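Local coordinates for N-carbamoylsarcosine amidase related protein (PDB 3EEF), which probably hydrolyses C-N bonds such as that of N-carbamoylsarcosine, as a zinc-binding member of the isochorismatase family of cysteine hydrolases, at residues A[5-10]-A[114-119]; A[30-35]-A[77-82]; A[94-99]-A[129-134]; A[138-143]-A[161-166]. All coordinates share one frame; numbering follows the deposited sequence.

Interaction 1 of 4, residues A[5-10]-A[114-119]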
loop_
_atom_site.group_PDB
_atom_site.type_symbol
_atom_site.label_atom_id
_atom_site.label_comp_id
_atom_site.label_asym_id
_atom_site.label_seq_id
_atom_site.Cartn_x
_atom_site.Cartn_y
_atom_site.Cartn_z
ATOM N N LEU A 5 3.111 -15.063 15.291
ATOM C CA LEU A 5 1.718 -15.472 15.434
ATOM C C LEU A 5 0.812 -14.250 15.270
ATOM O O LEU A 5 1.009 -13.242 15.936
ATOM C CB LEU A 5 1.486 -16.147 16.781
ATOM C CG LEU A 5 0.069 -16.557 17.119
ATOM C CD1 LEU A 5 -0.398 -17.800 16.281
ATOM C CD2 LEU A 5 -0.010 -16.787 18.633
ATOM N N VAL A 6 -0.145 -14.353 14.353
ATOM C CA VAL A 6 -1.116 -13.299 14.098
ATOM C C VAL A 6 -2.461 -13.810 14.574
ATOM O O VAL A 6 -2.937 -14.829 14.077
ATOM C CB VAL A 6 -1.167 -12.890 12.599
ATOM C CG1 VAL A 6 -2.187 -11.795 12.369
ATOM C CG2 VAL A 6 0.194 -12.415 12.140
ATOM N N VAL A 7 -3.033 -13.127 15.570
ATOM C CA VAL A 7 -4.267 -13.558 16.227
ATOM C C VAL A 7 -5.408 -12.681 15.755
ATOM O O VAL A 7 -5.530 -11.514 16.194
ATOM C CB VAL A 7 -4.188 -13.459 17.766
ATOM C CG1 VAL A 7 -5.411 -14.078 18.349
ATOM C CG2 VAL A 7 -2.921 -14.164 18.352
ATOM N N VAL A 8 -6.253 -13.231 14.881
ATOM C CA VAL A 8 -7.262 -12.415 14.175
ATOM C C VAL A 8 -8.647 -12.316 14.879
ATOM O O VAL A 8 -9.314 -13.318 15.036
ATOM C CB VAL A 8 -7.472 -12.920 12.714
ATOM C CG1 VAL A 8 -8.411 -11.955 11.943
ATOM C CG2 VAL A 8 -6.082 -13.102 11.982
ATOM N N ASP A 9 -9.038 -11.110 15.310
ATOM C CA ASP A 9 -10.414 -10.827 15.784
ATOM C C ASP A 9 -10.942 -11.699 16.919
ATOM O O ASP A 9 -12.150 -11.995 16.989
ATOM C CB ASP A 9 -11.420 -10.850 14.604
ATOM C CG ASP A 9 -11.373 -9.569 13.763
ATOM O OD1 ASP A 9 -11.169 -8.456 14.325
ATOM O OD2 ASP A 9 -11.546 -9.685 12.527
HETATM N N MSE A 10 -10.076 -12.073 17.846
HETATM C CA MSE A 10 -10.540 -12.816 19.013
HETATM C C MSE A 10 -11.101 -11.799 20.003
HETATM O O MSE A 10 -10.507 -11.558 21.051
HETATM C CB MSE A 10 -9.411 -13.637 19.638
HETATM C CG MSE A 10 -8.887 -14.780 18.759
HETATM SE SE MSE A 10 -10.170 -16.206 18.491
HETATM C CE MSE A 10 -9.949 -17.205 20.169
ATOM N N VAL A 114 1.864 -17.415 11.331
ATOM C CA VAL A 114 0.951 -18.445 11.846
ATOM C C VAL A 114 -0.333 -17.769 12.196
ATOM O O VAL A 114 -0.334 -16.809 12.964
ATOM C CB VAL A 114 1.508 -19.139 13.090
ATOM C CG1 VAL A 114 0.541 -20.226 13.541
ATOM C CG2 VAL A 114 2.880 -19.712 12.772
ATOM N N LEU A 115 -1.420 -18.248 11.615
ATOM C CA LEU A 115 -2.724 -17.561 11.689
ATOM C C LEU A 115 -3.727 -18.321 12.557
ATOM O O LEU A 115 -3.965 -19.496 12.353
ATOM C CB LEU A 115 -3.322 -17.425 10.283
ATOM C CG LEU A 115 -2.539 -16.636 9.261
ATOM C CD1 LEU A 115 -3.261 -16.657 7.904
ATOM C CD2 LEU A 115 -2.347 -15.204 9.759
ATOM N N ILE A 116 -4.303 -17.641 13.529
ATOM C CA ILE A 116 -5.419 -18.175 14.269
ATOM C C ILE A 116 -6.482 -17.085 14.438
ATOM O O ILE A 116 -6.191 -15.885 14.251
ATOM C CB ILE A 116 -4.952 -18.700 15.649
ATOM C CG1 ILE A 116 -4.540 -17.568 16.582
ATOM C CG2 ILE A 116 -3.786 -19.688 15.480
ATOM C CD1 ILE A 116 -4.130 -18.070 17.977
ATOM N N GLY A 117 -7.706 -17.499 14.771
ATOM C CA GLY A 117 -8.794 -16.564 15.113
ATOM C C GLY A 117 -10.013 -16.646 14.204
ATOM O O GLY A 117 -10.278 -17.670 13.594
ATOM N N LEU A 118 -10.700 -15.520 14.072
ATOM C CA LEU A 118 -12.014 -15.415 13.439
ATOM C C LEU A 118 -11.989 -14.599 12.155
ATOM O O LEU A 118 -11.580 -13.431 12.173
ATOM C CB LEU A 118 -12.997 -14.736 14.419
ATOM C CG LEU A 118 -12.976 -15.459 15.743
ATOM C CD1 LEU A 118 -13.978 -14.857 16.666
ATOM C CD2 LEU A 118 -13.156 -17.008 15.533
ATOM N N ASP A 119 -12.399 -15.184 11.029
ATOM C CA ASP A 119 -12.653 -16.620 10.873
ATOM C C ASP A 119 -12.104 -17.083 9.544
ATOM O O ASP A 119 -11.678 -16.264 8.715
ATOM C CB ASP A 119 -14.154 -16.936 10.984
ATOM C CG ASP A 119 -15.009 -16.046 10.133
ATOM O OD1 ASP A 119 -14.797 -16.063 8.903
ATOM O OD2 ASP A 119 -15.905 -15.368 10.688
#
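Val6 and Val8 hydrogen-bond in turn to Val114, Ile116 and Leu118, joining two neighbouring parallel strands in the middle of the six-stranded sheet of the isochorismatase fold. Val6 N donates to Val114 O at 2.8 Å and Val6 O accepts from Ile116 N; one step on, Val8 does the same with Ile116 O and Leu118 N. All four bonds are nearly straight.

Packing is tightest on the sheet face that carries Leu5, Val7, Val114 and Ile116. With CG of Leu5 anti to the backbone N (chi1 176°), CD1 reaches across to 3.8 Å from Val114 CG1. Ile116 keeps CG1 between its own N and carbonyl carbon (chi1 70°), which lays CG1 alongside Val7 CG1 at 4.0 Å and leaves CG2 to meet Leu5 CD1. Cut back to an alanine, Ile116 would probably leave a gap beside Leu5 CD1 and both methyls of Val7, on the face where Leu5 meets helix 22-40.

The other face, though also buried, is looser between these strands: Leu115 CD2 touches Val6 CB at 3.8 Å. Past Leu118 the two segments diverge, and Asp119, after a cis peptide bond, no longer meets 5-10. Asp9 turns its carboxylate to the backbone N of the zinc ligand Asp50; a long, weak ion pair to Lys90 and packing on Cys123 are consistent with the Asp-Lys-Cys triad of related cysteine hydrolases. Gly117 CA lies 3.3 Å from Val8 O, where a side chain would collide, and the selenium of Met10, a selenomethionine, rests 3.7 Å from Gly117 CA.

Interaction 2 of 4, residues A[30-35]-A[77-82]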
loop_
_atom_site.group_PDB
_atom_site.type_symbol
_atom_site.label_atom_id
_atom_site.label_comp_id
_atom_site.label_asym_id
_atom_site.label_seq_id
_atom_site.Cartn_x
_atom_site.Cartn_y
_atom_site.Cartn_z
ATOM N N PRO A 30 -7.496 -23.800 22.288
ATOM C CA PRO A 30 -6.400 -23.888 21.310
ATOM C C PRO A 30 -5.638 -22.581 21.057
ATOM O O PRO A 30 -4.411 -22.605 20.916
ATOM C CB PRO A 30 -7.104 -24.363 20.038
ATOM C CG PRO A 30 -8.227 -25.236 20.578
ATOM C CD PRO A 30 -8.708 -24.497 21.815
ATOM N N ALA A 31 -6.342 -21.463 21.018
ATOM C CA ALA A 31 -5.707 -20.170 20.789
ATOM C C ALA A 31 -4.758 -19.800 21.935
ATOM O O ALA A 31 -3.618 -19.392 21.710
ATOM C CB ALA A 31 -6.769 -19.070 20.580
ATOM N N ARG A 32 -5.251 -19.938 23.160
ATOM C CA ARG A 32 -4.449 -19.727 24.364
ATOM C C ARG A 32 -3.203 -20.608 24.353
ATOM O O ARG A 32 -2.127 -20.167 24.734
ATOM C CB ARG A 32 -5.281 -20.016 25.624
ATOM C CG ARG A 32 -4.482 -19.968 26.944
ATOM C CD ARG A 32 -5.393 -20.058 28.180
ATOM N NE ARG A 32 -6.108 -21.342 28.235
ATOM C CZ ARG A 32 -7.436 -21.510 28.196
ATOM N NH1 ARG A 32 -8.285 -20.477 28.119
ATOM N NH2 ARG A 32 -7.927 -22.746 28.249
ATOM N N LYS A 33 -3.370 -21.849 23.910
ATOM C CA LYS A 33 -2.268 -22.807 23.844
ATOM C C LYS A 33 -1.222 -22.360 22.835
ATOM O O LYS A 33 -0.034 -22.388 23.115
ATOM C CB LYS A 33 -2.823 -24.181 23.468
ATOM C CG LYS A 33 -1.802 -25.300 23.347
ATOM C CD LYS A 33 -2.535 -26.665 23.253
ATOM C CE LYS A 33 -1.780 -27.802 23.948
ATOM N NZ LYS A 33 -2.582 -29.088 23.989
ATOM N N VAL A 34 -1.680 -21.929 21.658
ATOM C CA VAL A 34 -0.765 -21.450 20.612
ATOM C C VAL A 34 -0.097 -20.160 21.062
ATOM O O VAL A 34 1.128 -20.016 20.989
ATOM C CB VAL A 34 -1.488 -21.234 19.286
ATOM C CG1 VAL A 34 -0.561 -20.542 18.255
ATOM C CG2 VAL A 34 -1.997 -22.580 18.753
ATOM N N ILE A 35 -0.893 -19.239 21.580
ATOM C CA ILE A 35 -0.331 -17.989 22.055
ATOM C C ILE A 35 0.762 -18.244 23.109
ATOM O O ILE A 35 1.863 -17.684 23.026
ATOM C CB ILE A 35 -1.421 -17.062 22.618
ATOM C CG1 ILE A 35 -2.338 -16.574 21.481
ATOM C CG2 ILE A 35 -0.801 -15.870 23.285
ATOM C CD1 ILE A 35 -3.657 -15.916 21.953
ATOM N N ASP A 77 -10.830 -11.755 27.519
ATOM C CA ASP A 77 -9.967 -11.832 28.720
ATOM C C ASP A 77 -9.210 -13.131 28.801
ATOM O O ASP A 77 -8.079 -13.159 29.257
ATOM C CB ASP A 77 -10.784 -11.641 30.008
ATOM C CG ASP A 77 -11.282 -10.220 30.165
ATOM O OD1 ASP A 77 -10.562 -9.287 29.730
ATOM O OD2 ASP A 77 -12.383 -10.031 30.713
ATOM N N GLU A 78 -9.830 -14.200 28.321
ATOM C CA GLU A 78 -9.198 -15.521 28.295
ATOM C C GLU A 78 -7.771 -15.492 27.726
ATOM O O GLU A 78 -6.898 -16.199 28.219
ATOM C CB GLU A 78 -10.054 -16.509 27.491
ATOM C CG GLU A 78 -11.375 -16.921 28.178
ATOM C CD GLU A 78 -12.506 -15.946 27.946
ATOM O OE1 GLU A 78 -12.249 -14.740 27.778
ATOM O OE2 GLU A 78 -13.665 -16.389 27.933
ATOM N N ILE A 79 -7.554 -14.679 26.685
ATOM C CA ILE A 79 -6.234 -14.550 26.024
ATOM C C ILE A 79 -5.785 -13.087 26.010
ATOM O O ILE A 79 -5.258 -12.590 25.043
ATOM C CB ILE A 79 -6.244 -15.156 24.595
ATOM C CG1 ILE A 79 -7.352 -14.527 23.723
ATOM C CG2 ILE A 79 -6.432 -16.667 24.663
ATOM C CD1 ILE A 79 -7.293 -14.958 22.285
ATOM N N ARG A 80 -6.040 -12.405 27.114
ATOM C CA ARG A 80 -5.618 -11.049 27.313
ATOM C C ARG A 80 -4.192 -10.889 26.834
ATOM O O ARG A 80 -3.341 -11.749 27.078
ATOM C CB ARG A 80 -5.695 -10.714 28.800
ATOM C CG ARG A 80 -6.000 -9.275 29.106
ATOM C CD ARG A 80 -5.752 -8.935 30.596
ATOM N NE ARG A 80 -6.109 -10.022 31.521
ATOM C CZ ARG A 80 -7.325 -10.252 32.033
ATOM N NH1 ARG A 80 -8.368 -9.482 31.713
ATOM N NH2 ARG A 80 -7.502 -11.276 32.871
ATOM N N PRO A 81 -3.919 -9.793 26.136
ATOM C CA PRO A 81 -2.558 -9.634 25.683
ATOM C C PRO A 81 -1.638 -9.259 26.843
ATOM O O PRO A 81 -2.078 -8.570 27.764
ATOM C CB PRO A 81 -2.653 -8.495 24.658
ATOM C CG PRO A 81 -4.117 -8.340 24.381
ATOM C CD PRO A 81 -4.799 -8.738 25.621
ATOM N N SER A 82 -0.393 -9.742 26.776
ATOM C CA SER A 82 0.667 -9.434 27.734
ATOM C C SER A 82 1.565 -8.329 27.231
ATOM O O SER A 82 1.460 -7.882 26.092
ATOM C CB SER A 82 1.586 -10.651 27.960
ATOM O OG SER A 82 0.904 -11.742 28.538
#
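Within 30-35, Ala31 is the first residue to face Ile79, with its CB a loose 4.5 Å from Ile79 CD1; the selenomethionine Met10 packs against both residues here. Arg32, next along the helix, makes a closer fit through the base of its side chain: Ile79 CG2 sits 3.7 Å from Arg32 CB and equally near its CA. The rest of the arginine runs outward past the 3-10 turn at 77-78, where Arg32 CD passes 4.1 Å from Glu78 O and Glu78 CB lies at the edge of the guanidinium group, near its plane. The two charges do not pair, as Arg32 NH1 and Glu78 OE2 stay 6.8 Å apart and Glu78 OE1 is hydrogen-bonded to His16.

Helix 22-40 is the connection of a beta-alpha-beta unit that links the parallel strands 3-8 and 45-50, and the loop 77-82 leans on it before the chain enters strand 86-90. One turn after Ala31 comes Ile35, bound to it by the helical bond from Ile35 N to Ala31 O. Its CD1 crosses the Ile79 side chain at about a right angle, 3.8 Å from Ile79 CD1. A chi1 of 56° at Ile79 splits its two branches between the helix residues: CD1 is directed at Ile35 and CG2 at Arg32. Ile35 also packs on Leu5, Val7 and Tyr47 of the sheet beneath.

Interaction 3 of 4, residues A[94-99]-A[129-134]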
loop_
_atom_site.group_PDB
_atom_site.type_symbol
_atom_site.label_atom_id
_atom_site.label_comp_id
_atom_site.label_asym_id
_atom_site.label_seq_id
_atom_site.Cartn_x
_atom_site.Cartn_y
_atom_site.Cartn_z
ATOM N N SER A 94 -8.649 -7.816 6.107
ATOM C CA SER A 94 -7.240 -8.141 6.248
ATOM C C SER A 94 -6.540 -7.394 7.373
ATOM O O SER A 94 -6.637 -6.166 7.474
ATOM C CB SER A 94 -6.485 -7.841 4.957
ATOM O OG SER A 94 -5.102 -8.088 5.158
ATOM N N GLY A 95 -5.778 -8.130 8.173
ATOM C CA GLY A 95 -4.903 -7.537 9.183
ATOM C C GLY A 95 -3.828 -6.604 8.669
ATOM O O GLY A 95 -3.228 -5.872 9.455
ATOM N N PHE A 96 -3.574 -6.626 7.356
ATOM C CA PHE A 96 -2.564 -5.766 6.747
ATOM C C PHE A 96 -3.089 -4.441 6.246
ATOM O O PHE A 96 -2.328 -3.475 6.182
ATOM C CB PHE A 96 -1.935 -6.445 5.550
ATOM C CG PHE A 96 -1.077 -7.624 5.896
ATOM C CD1 PHE A 96 0.287 -7.462 6.149
ATOM C CD2 PHE A 96 -1.608 -8.903 5.940
ATOM C CE1 PHE A 96 1.122 -8.580 6.459
ATOM C CE2 PHE A 96 -0.769 -10.044 6.274
ATOM C CZ PHE A 96 0.577 -9.859 6.530
ATOM N N TYR A 97 -4.366 -4.377 5.854
ATOM C CA TYR A 97 -4.866 -3.162 5.233
ATOM C C TYR A 97 -4.997 -1.995 6.202
ATOM O O TYR A 97 -5.777 -2.022 7.201
ATOM C CB TYR A 97 -6.195 -3.348 4.525
ATOM C CG TYR A 97 -6.451 -2.155 3.594
ATOM C CD1 TYR A 97 -7.357 -1.150 3.927
ATOM C CD2 TYR A 97 -5.719 -2.002 2.427
ATOM C CE1 TYR A 97 -7.559 -0.062 3.106
ATOM C CE2 TYR A 97 -5.923 -0.915 1.599
ATOM C CZ TYR A 97 -6.848 0.044 1.963
ATOM O OH TYR A 97 -7.067 1.108 1.155
ATOM N N GLY A 98 -4.254 -0.945 5.879
ATOM C CA GLY A 98 -4.229 0.249 6.707
ATOM C C GLY A 98 -3.593 0.065 8.072
ATOM O O GLY A 98 -3.889 0.837 8.993
ATOM N N THR A 99 -2.771 -0.974 8.235
ATOM C CA THR A 99 -2.134 -1.251 9.531
ATOM C C THR A 99 -0.626 -1.249 9.394
ATOM O O THR A 99 -0.079 -1.160 8.303
ATOM C CB THR A 99 -2.578 -2.617 10.163
ATOM O OG1 THR A 99 -1.971 -3.740 9.492
ATOM C CG2 THR A 99 -4.102 -2.788 10.144
ATOM N N ALA A 129 -4.296 -14.023 2.385
ATOM C CA ALA A 129 -4.112 -13.506 1.034
ATOM C C ALA A 129 -3.025 -12.454 0.997
ATOM O O ALA A 129 -2.085 -12.514 0.181
ATOM C CB ALA A 129 -5.453 -12.920 0.508
ATOM N N ASP A 130 -3.140 -11.490 1.889
ATOM C CA ASP A 130 -2.162 -10.394 1.924
ATOM C C ASP A 130 -0.764 -10.846 2.306
ATOM O O ASP A 130 0.204 -10.241 1.867
ATOM C CB ASP A 130 -2.605 -9.305 2.874
ATOM C CG ASP A 130 -3.517 -8.280 2.209
ATOM O OD1 ASP A 130 -3.441 -8.131 0.967
ATOM O OD2 ASP A 130 -4.298 -7.622 2.942
ATOM N N ALA A 131 -0.678 -11.856 3.178
ATOM C CA ALA A 131 0.578 -12.479 3.606
ATOM C C ALA A 131 1.293 -13.049 2.403
ATOM O O ALA A 131 2.483 -12.821 2.208
ATOM C CB ALA A 131 0.269 -13.607 4.609
ATOM N N LEU A 132 0.534 -13.775 1.576
ATOM C CA LEU A 132 1.029 -14.335 0.330
ATOM C C LEU A 132 1.596 -13.308 -0.619
ATOM O O LEU A 132 2.695 -13.449 -1.090
ATOM C CB LEU A 132 -0.069 -15.095 -0.388
ATOM C CG LEU A 132 0.463 -15.897 -1.588
ATOM C CD1 LEU A 132 1.498 -16.936 -1.110
ATOM C CD2 LEU A 132 -0.669 -16.564 -2.288
ATOM N N TYR A 133 0.827 -12.277 -0.935
ATOM C CA TYR A 133 1.315 -11.181 -1.772
ATOM C C TYR A 133 2.669 -10.627 -1.273
ATOM O O TYR A 133 3.525 -10.215 -2.052
ATOM C CB TYR A 133 0.329 -10.030 -1.763
ATOM C CG TYR A 133 -1.110 -10.314 -2.207
ATOM C CD1 TYR A 133 -1.505 -11.553 -2.700
ATOM C CD2 TYR A 133 -2.058 -9.300 -2.171
ATOM C CE1 TYR A 133 -2.796 -11.777 -3.111
ATOM C CE2 TYR A 133 -3.353 -9.510 -2.592
ATOM C CZ TYR A 133 -3.714 -10.750 -3.055
ATOM O OH TYR A 133 -4.995 -10.985 -3.450
ATOM N N ARG A 134 2.825 -10.578 0.040
ATOM C CA ARG A 134 4.034 -10.050 0.649
ATOM C C ARG A 134 5.078 -11.156 0.924
ATOM O O ARG A 134 5.968 -10.959 1.735
ATOM C CB ARG A 134 3.660 -9.351 1.962
ATOM C CG ARG A 134 2.960 -8.042 1.760
ATOM C CD ARG A 134 2.143 -7.634 2.959
ATOM N NE ARG A 134 1.458 -6.402 2.638
ATOM C CZ ARG A 134 0.335 -6.306 1.943
ATOM N NH1 ARG A 134 -0.302 -7.383 1.499
ATOM N NH2 ARG A 134 -0.148 -5.102 1.673
#
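The hydroxyl OG of Ser94 is gripped by two groups: it donates to the carboxylate oxygen Asp130 OD2 and accepts from the backbone N of Phe96 at 3.1 Å, which closes an ST turn. The 2.4 Å modelled between Ser94 OG and Asp130 OD2 is very short, and its exact value is doubtful at this resolution.

Phe96 fills the middle of the contact. The ring passes Asp130 CB at CD2, its plane almost perpendicular to the carboxylate, while CE2 lies 3.6 Å from Ala131 N and 4.1 Å from Ala131 CB. Arg134 borders the ring as well. Its chain, extended from CG to NE, brings CD to 3.7 Å from Phe96 CD1, and the guanidinium group is turned only 22° from the ring plane, with Phe96 CB over its centre. Arg134 NH1 in turn donates to Asp130 O at 2.9 Å and forms a salt bridge with Asp130 OD1, so Asp130 is tied to both the serine and the arginine.

These bonds fasten the loop between strand 86-90 and helix 101-107 to the C-terminal end of helix 123-133. Without the ring of Phe96, as with an alanine here, Ala131 and Arg134 CD would probably lose the surface they pack on, and a gap would open toward Leu101 and Leu105. From Phe96 to Thr99 the loop makes a type II beta turn, with Gly98 at positive phi. That turn lies at a subunit interface: the ring of Tyr97 meets Tyr133 of the second subunit, and Tyr133 meets Tyr97 of that subunit.

Interaction 4 of 4, residues A[138-143]-A[161-166]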
loop_
_atom_site.group_PDB
_atom_site.type_symbol
_atom_site.label_atom_id
_atom_site.label_comp_id
_atom_site.label_asym_id
_atom_site.label_seq_id
_atom_site.Cartn_x
_atom_site.Cartn_y
_atom_site.Cartn_z
ATOM N N ILE A 138 2.751 -19.415 5.044
ATOM C CA ILE A 138 1.539 -19.383 5.828
ATOM C C ILE A 138 1.240 -20.709 6.513
ATOM O O ILE A 138 1.260 -21.758 5.872
ATOM C CB ILE A 138 0.316 -19.013 4.959
ATOM C CG1 ILE A 138 0.522 -17.628 4.282
ATOM C CG2 ILE A 138 -0.973 -19.040 5.833
ATOM C CD1 ILE A 138 -0.364 -17.315 3.019
ATOM N N ILE A 139 0.915 -20.638 7.804
ATOM C CA ILE A 139 0.478 -21.767 8.581
ATOM C C ILE A 139 -0.810 -21.350 9.243
ATOM O O ILE A 139 -0.919 -20.222 9.722
ATOM C CB ILE A 139 1.527 -22.117 9.702
ATOM C CG1 ILE A 139 2.863 -22.535 9.059
ATOM C CG2 ILE A 139 0.996 -23.195 10.673
ATOM C CD1 ILE A 139 3.991 -22.786 10.081
ATOM N N VAL A 140 -1.781 -22.256 9.257
ATOM C CA VAL A 140 -3.047 -22.057 9.938
ATOM C C VAL A 140 -3.288 -23.167 10.975
ATOM O O VAL A 140 -3.106 -24.331 10.686
ATOM C CB VAL A 140 -4.192 -22.064 8.919
ATOM C CG1 VAL A 140 -5.515 -21.676 9.596
ATOM C CG2 VAL A 140 -3.875 -21.121 7.789
ATOM N N VAL A 141 -3.669 -22.793 12.190
ATOM C CA VAL A 141 -3.960 -23.750 13.252
ATOM C C VAL A 141 -5.443 -24.095 13.262
ATOM O O VAL A 141 -6.213 -23.407 13.902
ATOM C CB VAL A 141 -3.522 -23.180 14.606
ATOM C CG1 VAL A 141 -3.708 -24.205 15.742
ATOM C CG2 VAL A 141 -2.073 -22.731 14.499
ATOM N N GLU A 142 -5.820 -25.166 12.554
ATOM C CA GLU A 142 -7.218 -25.491 12.272
ATOM C C GLU A 142 -8.163 -25.402 13.471
ATOM O O GLU A 142 -9.236 -24.820 13.357
ATOM C CB GLU A 142 -7.363 -26.861 11.589
ATOM C CG GLU A 142 -6.871 -28.069 12.395
ATOM C CD GLU A 142 -7.016 -29.425 11.657
ATOM O OE1 GLU A 142 -7.617 -29.508 10.565
ATOM O OE2 GLU A 142 -6.507 -30.433 12.186
ATOM N N ASP A 143 -7.739 -25.925 14.615
ATOM C CA ASP A 143 -8.588 -25.984 15.802
ATOM C C ASP A 143 -8.654 -24.662 16.500
ATOM O O ASP A 143 -9.476 -24.468 17.404
ATOM C CB ASP A 143 -8.162 -27.099 16.797
ATOM C CG ASP A 143 -6.728 -26.982 17.243
ATOM O OD1 ASP A 143 -5.858 -26.597 16.426
ATOM O OD2 ASP A 143 -6.466 -27.281 18.425
ATOM N N TYR A 161 -3.596 -20.538 -1.060
ATOM C CA TYR A 161 -2.519 -19.820 -0.397
ATOM C C TYR A 161 -1.317 -20.697 -0.057
ATOM O O TYR A 161 -0.438 -20.247 0.678
ATOM C CB TYR A 161 -3.054 -19.164 0.890
ATOM C CG TYR A 161 -4.243 -18.295 0.631
ATOM C CD1 TYR A 161 -4.208 -17.304 -0.358
ATOM C CD2 TYR A 161 -5.411 -18.468 1.332
ATOM C CE1 TYR A 161 -5.302 -16.526 -0.622
ATOM C CE2 TYR A 161 -6.535 -17.665 1.075
ATOM C CZ TYR A 161 -6.466 -16.712 0.108
ATOM O OH TYR A 161 -7.558 -15.942 -0.156
ATOM N N GLY A 162 -1.289 -21.940 -0.556
ATOM C CA GLY A 162 -0.241 -22.899 -0.223
ATOM C C GLY A 162 -0.019 -23.081 1.262
ATOM O O GLY A 162 1.070 -23.468 1.678
ATOM N N ALA A 163 -1.042 -22.809 2.078
ATOM C CA ALA A 163 -0.905 -22.885 3.546
ATOM C C ALA A 163 -0.689 -24.309 3.988
ATOM O O ALA A 163 -1.219 -25.249 3.366
ATOM C CB ALA A 163 -2.130 -22.332 4.263
ATOM N N THR A 164 0.095 -24.484 5.051
ATOM C CA THR A 164 0.153 -25.768 5.707
ATOM C C THR A 164 -0.706 -25.663 6.960
ATOM O O THR A 164 -0.614 -24.685 7.707
ATOM C CB THR A 164 1.573 -26.156 6.090
ATOM O OG1 THR A 164 2.035 -25.248 7.086
ATOM C CG2 THR A 164 2.507 -26.096 4.904
ATOM N N VAL A 165 -1.498 -26.702 7.209
ATOM C CA VAL A 165 -2.463 -26.738 8.297
ATOM C C VAL A 165 -1.912 -27.572 9.465
ATOM O O VAL A 165 -1.430 -28.673 9.267
ATOM C CB VAL A 165 -3.779 -27.361 7.791
ATOM C CG1 VAL A 165 -4.827 -27.385 8.887
ATOM C CG2 VAL A 165 -4.290 -26.615 6.548
ATOM N N LYS A 166 -1.980 -27.039 10.678
ATOM C CA LYS A 166 -1.485 -27.718 11.865
ATOM C C LYS A 166 -2.557 -27.725 12.935
ATOM O O LYS A 166 -3.553 -27.019 12.802
ATOM C CB LYS A 166 -0.247 -26.998 12.413
ATOM C CG LYS A 166 0.998 -27.088 11.517
ATOM C CD LYS A 166 1.458 -28.528 11.309
ATOM C CE LYS A 166 2.906 -28.602 10.822
ATOM N NZ LYS A 166 3.208 -29.939 10.219
#
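Lys166 is bound to its neighbouring strand through both ends of its backbone: its N donates to Val140 O at 2.9 Å, and its O accepts from Glu142 N at the same distance, although that second N-H is bent (142°). Thr164 repeats the pattern one step earlier with slightly longer bonds, its N donating to Ile138 O and its O accepting from Val140 N at 3.1 Å. Shorter strand 164-166 is thereby stitched in parallel to 138-141.

Around this backbone core the two faces differ. On the one carrying Ile139, Thr164 and Lys166, Ile139 divides its branches: CG1 touches Thr164 OG1 at 3.5 Å, while CG2 meets Lys166 CG at 4.0 Å. The lysine bends at chi2 and carries its amino end off from strand 138-141, to the exposed edge. On the other side Ala163 CB lies 3.8 Å from Ile138 CG2 and also touches Val140 CG2. Ile138 CD1 reaches on to Tyr161 CB at 3.9 Å; the hydroxyl of this tyrosine is hydrogen-bonded to His126 of the second subunit.

Where the chain turns away at 142, Glu142 crosses Val165 at about a right angle, its CB 3.7 Å from Val165 CG1. A chi1 of 62° swings CG of Glu142 to 3.5 Å from Lys166 O, while the carboxylate forms salt bridges to Arg167 and Lys154. With helix 153-161 as the connection between its two parallel strands, the arrangement is a beta-alpha-beta crossover, and 164-166 ends the sheet within this chain.

How the interactions relate
Interactions 1 and 4 belong to the same parallel sheet and meet at neighbouring strands 112-116 and 137-141, where Leu115 N lies 2.8 Å from Ile139 O, a probable hydrogen bond. Interaction 1 is wholly buried, close to the zinc site; interaction 4, at the sheet's margin, is partly exposed and brings in charged residues. Both rest on backbone bonds, whereas interaction 2 is nearly all aliphatic packing, layered on interaction 1 through Met10 and Leu5. Interaction 3, about 22 Å from interaction 2 between centres, relies on side-chain polar bonds around a buried ring. Interactions 3 and 4 touch through Ala131, Ile138 and Tyr161, and both reach the second subunit.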